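Local coordinates for protein immunoreactive 84kD antigen PG93 (Porphyromonas gingivalis, PDB 5M11) that is a two-propeller surface protein that probably serves as an essential component of the type-IX secretion system and binds zinc and calcium ions, at residues A[68-74]-A[115-120]; A[354-358]-A[368-372]. All blocks are in the same frame, centred on the assembly; numbering follows the deposited sequence.

Contact 1 (A[68-74]-A[115-120]); sequences IAYSEQL and LLIVGN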
# COMPACT_ATOMS: atom_id res chain seq x y z
N ILE A 68 -14.34 -6.50 12.08
CA ILE A 68 -14.80 -7.86 11.83
C ILE A 68 -15.66 -8.40 12.98
O ILE A 68 -15.57 -7.91 14.11
CB ILE A 68 -13.62 -8.83 11.56
CG1 ILE A 68 -12.44 -8.60 12.55
CG2 ILE A 68 -13.17 -8.76 10.09
CD1 ILE A 68 -11.37 -9.76 12.59
N ALA A 69 -16.48 -9.43 12.70
CA ALA A 69 -17.27 -10.13 13.72
C ALA A 69 -17.71 -11.51 13.19
O ALA A 69 -17.83 -11.68 11.97
CB ALA A 69 -18.45 -9.31 14.18
N TYR A 70 -17.92 -12.49 14.09
CA TYR A 70 -18.26 -13.86 13.74
C TYR A 70 -19.69 -14.23 14.13
O TYR A 70 -20.15 -13.88 15.21
CB TYR A 70 -17.26 -14.82 14.42
CG TYR A 70 -17.50 -16.31 14.22
CD1 TYR A 70 -17.17 -16.94 13.03
CD2 TYR A 70 -17.97 -17.10 15.27
CE1 TYR A 70 -17.37 -18.31 12.85
CE2 TYR A 70 -18.18 -18.46 15.11
CZ TYR A 70 -17.89 -19.07 13.89
OH TYR A 70 -18.07 -20.43 13.76
N SER A 71 -20.37 -14.93 13.25
CA SER A 71 -21.70 -15.44 13.52
C SER A 71 -21.55 -16.92 13.90
O SER A 71 -21.41 -17.79 13.03
CB SER A 71 -22.63 -15.26 12.33
OG SER A 71 -23.85 -15.91 12.61
N GLU A 72 -21.55 -17.18 15.24
CA GLU A 72 -21.46 -18.51 15.86
C GLU A 72 -22.50 -19.45 15.23
O GLU A 72 -22.18 -20.59 14.90
CB GLU A 72 -21.65 -18.37 17.39
CG GLU A 72 -21.63 -19.65 18.20
CD GLU A 72 -21.78 -19.46 19.70
OE1 GLU A 72 -21.24 -18.46 20.24
OE2 GLU A 72 -22.41 -20.33 20.35
N GLN A 73 -23.71 -18.91 14.98
CA GLN A 73 -24.82 -19.64 14.39
C GLN A 73 -24.53 -19.97 12.92
O GLN A 73 -24.68 -21.13 12.54
CB GLN A 73 -26.12 -18.83 14.53
CG GLN A 73 -27.41 -19.64 14.38
CD GLN A 73 -28.56 -18.76 13.94
OE1 GLN A 73 -28.94 -18.72 12.75
NE2 GLN A 73 -29.13 -18.01 14.88
N LEU A 74 -24.06 -19.01 12.11
CA LEU A 74 -23.84 -19.26 10.68
C LEU A 74 -22.41 -19.71 10.31
O LEU A 74 -22.14 -19.89 9.11
CB LEU A 74 -24.19 -18.01 9.86
CG LEU A 74 -25.64 -17.54 9.95
CD1 LEU A 74 -25.73 -16.10 9.67
CD2 LEU A 74 -26.54 -18.32 9.01
N LEU A 115 -20.28 -3.23 15.33
CA LEU A 115 -20.62 -4.36 14.48
C LEU A 115 -21.10 -5.43 15.41
O LEU A 115 -20.30 -6.16 15.98
CB LEU A 115 -19.41 -4.80 13.62
CG LEU A 115 -19.49 -6.01 12.67
CD1 LEU A 115 -20.83 -6.13 11.98
CD2 LEU A 115 -18.38 -5.93 11.63
N LEU A 116 -22.40 -5.44 15.64
CA LEU A 116 -23.06 -6.35 16.56
C LEU A 116 -23.70 -7.52 15.82
O LEU A 116 -24.62 -7.32 15.03
CB LEU A 116 -24.12 -5.54 17.33
CG LEU A 116 -24.89 -6.30 18.39
CD1 LEU A 116 -24.03 -6.54 19.63
CD2 LEU A 116 -26.14 -5.56 18.76
N ILE A 117 -23.25 -8.75 16.08
CA ILE A 117 -23.86 -9.95 15.46
C ILE A 117 -24.77 -10.67 16.48
O ILE A 117 -24.28 -11.18 17.50
CB ILE A 117 -22.83 -10.93 14.84
CG1 ILE A 117 -22.09 -10.26 13.66
CG2 ILE A 117 -23.51 -12.25 14.46
CD1 ILE A 117 -21.20 -11.13 12.87
N VAL A 118 -26.09 -10.65 16.23
CA VAL A 118 -27.09 -11.32 17.07
C VAL A 118 -27.75 -12.38 16.21
O VAL A 118 -28.45 -12.04 15.26
CB VAL A 118 -28.14 -10.34 17.67
CG1 VAL A 118 -29.08 -11.05 18.61
CG2 VAL A 118 -27.47 -9.15 18.35
N GLY A 119 -27.46 -13.64 16.49
CA GLY A 119 -28.00 -14.76 15.73
C GLY A 119 -27.56 -14.77 14.27
O GLY A 119 -26.38 -14.96 13.97
N ASN A 120 -28.51 -14.53 13.36
CA ASN A 120 -28.19 -14.54 11.93
C ASN A 120 -28.38 -13.12 11.33
O ASN A 120 -28.50 -12.96 10.11
CB ASN A 120 -28.99 -15.64 11.18
CG ASN A 120 -30.49 -15.51 11.26
OD1 ASN A 120 -31.04 -14.47 11.64
ND2 ASN A 120 -31.18 -16.57 10.88
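Ala69 and Ser71 on one strand meet Leu115 and Ile117 on the other, and Gly119 in the turn just after it, through side chains and one polar bond. The CB of Ala69 is wedged between two larger residues, 3.5 Å from CD1 of Ile117 and 3.8 Å from CG of Leu115. Ile117 lies along the partner backbone: its CD1 reaches the carbonyl carbon of Ala69, while its CG2 rests against CA and CB of Ser71. With chi1 at -65°, CG1 sits beside the backbone N and carries CD1 back toward Ala69, and CG2 is left to face Ser71. One step on, OG of Ser71 donates to the Gly119 carbonyl oxygen at 3.0 Å; the C=O...OG angle is 163°, so the hydroxyl approaches almost head-on. These strands, 65-71 and 112-118, open two successive four-stranded antiparallel blades of the N-terminal beta-propeller. They run parallel, their axes 7.2 Å apart, too far for a shared sheet, so the blades join mainly through side chains. Val78, on the neighbouring strand 76-81 of the first blade, also touches both Leu115 and Ile117. Ser71 OG is fixed from a second direction, because it also accepts from Leu74 N at 3.1 Å in an ST motif that shapes the turn leaving strand 65-71. That turn places Gln73 and Leu74 against the two-residue turn 119-120 that links strands 112-118 and 121-126. The Gln73 amide extends over Gly119, with NE2 3.5 Å from its CA, and the Gln73 and Asn120 amide planes stand 65° apart. Leu74 CD1 meets CB of Asn120 at 3.6 Å. The Asn120 side chain lies about 6 Å from a bound zinc ion held by Asp134 and Glu137.

Contact 2 (A[354-358]-A[368-372]); sequences NFDKK and FSFND
This contact belongs to a connection between successive blades of the second beta-propeller: strand 352-356 closes one four-stranded blade, helix 357-364 follows, and the loop 368-372 leads into strand 373-378, the first of the next blade. Lys357, at the start of the helix, reaches along the loop, while Phe370 turns its ring to the strand-helix junction. The Phe370 ring offers its edge: CD2 is 3.6 Å from CA of Lys357, and CE2 is 3.8 Å from the Phe355 carbonyl oxygen, which also lies near the ring plane. Val360 of the helix and the edge-to-face ring of Phe396 pack on Phe370 as well. The aliphatic part of Lys357 runs past the loop backbone, its CG 3.5 Å from the carbonyl oxygen of Phe370. The chain is extended to CE and then bends (chi4 82°), which delivers the ammonium group to two oxygens of the loop. NZ donates to the Ser369 carbonyl oxygen at 3.0 Å and to Asn371 OD1 at 3.2 Å, so the lysine clasps backbone and side chain together. Asn393 of the next blade bonds Ser369 OG. NZ reaches Asn371 OD1 from well to the side of the C=O bond, at a C=O...NZ angle of 102°, and tilted 29° from the amide carbonyl plane.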
# COMPACT_ATOMS: atom_id res chain seq x y z
N ASN A 354 13.75 -4.66 8.91
CA ASN A 354 13.22 -3.31 9.15
C ASN A 354 13.99 -2.49 10.21
O ASN A 354 14.10 -2.90 11.36
CB ASN A 354 11.74 -3.35 9.54
CG ASN A 354 10.88 -4.30 8.75
OD1 ASN A 354 10.11 -5.07 9.31
ND2 ASN A 354 10.97 -4.28 7.44
N PHE A 355 14.48 -1.32 9.80
CA PHE A 355 15.17 -0.36 10.67
C PHE A 355 14.18 0.73 10.99
O PHE A 355 13.95 1.60 10.16
CB PHE A 355 16.44 0.21 10.00
CG PHE A 355 17.46 -0.81 9.55
CD1 PHE A 355 18.51 -1.18 10.38
CD2 PHE A 355 17.37 -1.39 8.29
CE1 PHE A 355 19.45 -2.13 9.96
CE2 PHE A 355 18.31 -2.35 7.88
CZ PHE A 355 19.35 -2.71 8.72
N ASP A 356 13.53 0.65 12.16
CA ASP A 356 12.53 1.64 12.57
C ASP A 356 13.16 2.72 13.46
O ASP A 356 14.36 2.65 13.78
CB ASP A 356 11.33 0.97 13.28
CG ASP A 356 11.68 -0.04 14.36
OD1 ASP A 356 11.36 0.22 15.55
OD2 ASP A 356 12.23 -1.12 14.02
N LYS A 357 12.34 3.73 13.83
CA LYS A 357 12.67 4.90 14.65
C LYS A 357 13.43 4.50 15.93
O LYS A 357 14.51 5.03 16.16
CB LYS A 357 11.38 5.68 14.99
CG LYS A 357 11.57 7.02 15.70
CD LYS A 357 10.25 7.75 15.88
CE LYS A 357 10.24 8.69 17.07
NZ LYS A 357 10.87 10.00 16.75
N LYS A 358 12.91 3.54 16.71
CA LYS A 358 13.49 3.10 17.99
C LYS A 358 14.82 2.35 17.82
O LYS A 358 15.79 2.72 18.48
CB LYS A 358 12.48 2.25 18.79
CG LYS A 358 11.14 2.96 19.07
CD LYS A 358 11.15 3.81 20.36
CE LYS A 358 9.89 4.63 20.53
NZ LYS A 358 8.75 3.81 21.03
N PHE A 368 18.48 12.87 18.69
CA PHE A 368 18.05 13.02 17.29
C PHE A 368 16.76 12.21 17.20
O PHE A 368 16.48 11.43 18.12
CB PHE A 368 19.12 12.62 16.27
CG PHE A 368 19.58 11.19 16.36
CD1 PHE A 368 19.06 10.22 15.52
CD2 PHE A 368 20.55 10.81 17.29
CE1 PHE A 368 19.49 8.89 15.60
CE2 PHE A 368 20.97 9.48 17.38
CZ PHE A 368 20.44 8.53 16.53
N SER A 369 15.93 12.42 16.17
CA SER A 369 14.63 11.75 16.20
C SER A 369 14.43 10.59 15.19
O SER A 369 13.48 9.83 15.38
CB SER A 369 13.50 12.77 16.04
OG SER A 369 13.58 13.49 14.82
N PHE A 370 15.30 10.43 14.18
CA PHE A 370 15.16 9.41 13.11
C PHE A 370 13.73 9.37 12.57
O PHE A 370 12.98 8.42 12.80
CB PHE A 370 15.63 7.99 13.47
CG PHE A 370 15.72 7.11 12.23
CD1 PHE A 370 16.55 7.45 11.17
CD2 PHE A 370 14.92 5.97 12.10
CE1 PHE A 370 16.60 6.65 10.02
CE2 PHE A 370 14.98 5.18 10.95
CZ PHE A 370 15.82 5.53 9.92
N ASN A 371 13.35 10.46 11.90
CA ASN A 371 12.05 10.65 11.27
C ASN A 371 12.23 11.03 9.82
O ASN A 371 13.27 11.57 9.43
CB ASN A 371 11.23 11.74 11.99
CG ASN A 371 10.69 11.39 13.36
OD1 ASN A 371 10.20 10.29 13.63
ND2 ASN A 371 10.67 12.39 14.23
N ASP A 372 11.18 10.76 9.03
CA ASP A 372 11.02 11.09 7.62
C ASP A 372 12.23 10.68 6.81
O ASP A 372 12.88 11.53 6.20
CB ASP A 372 10.69 12.58 7.42
CG ASP A 372 9.77 13.17 8.46
OD1 ASP A 372 8.57 12.80 8.47
OD2 ASP A 372 10.25 14.01 9.27

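From the N terminus the chain first contributes strand 13-16 to the last blade of the second propeller, then builds the N-terminal propeller. There contact 1 closes a loop of 40 intervening residues that holds the rest of one blade, helix 100-103 and the start of the next, tying two neighbouring blades at their first strands. After finishing that propeller the chain returns to the second one, where contact 2 closes a loop of nine residues, mostly helix, and ties the end of one blade to the approach to the next. The loops follow in series, neither nested nor crossed; contacts 1 and 2 lie about 41 Å apart between centres and about 22 Å between nearest atoms.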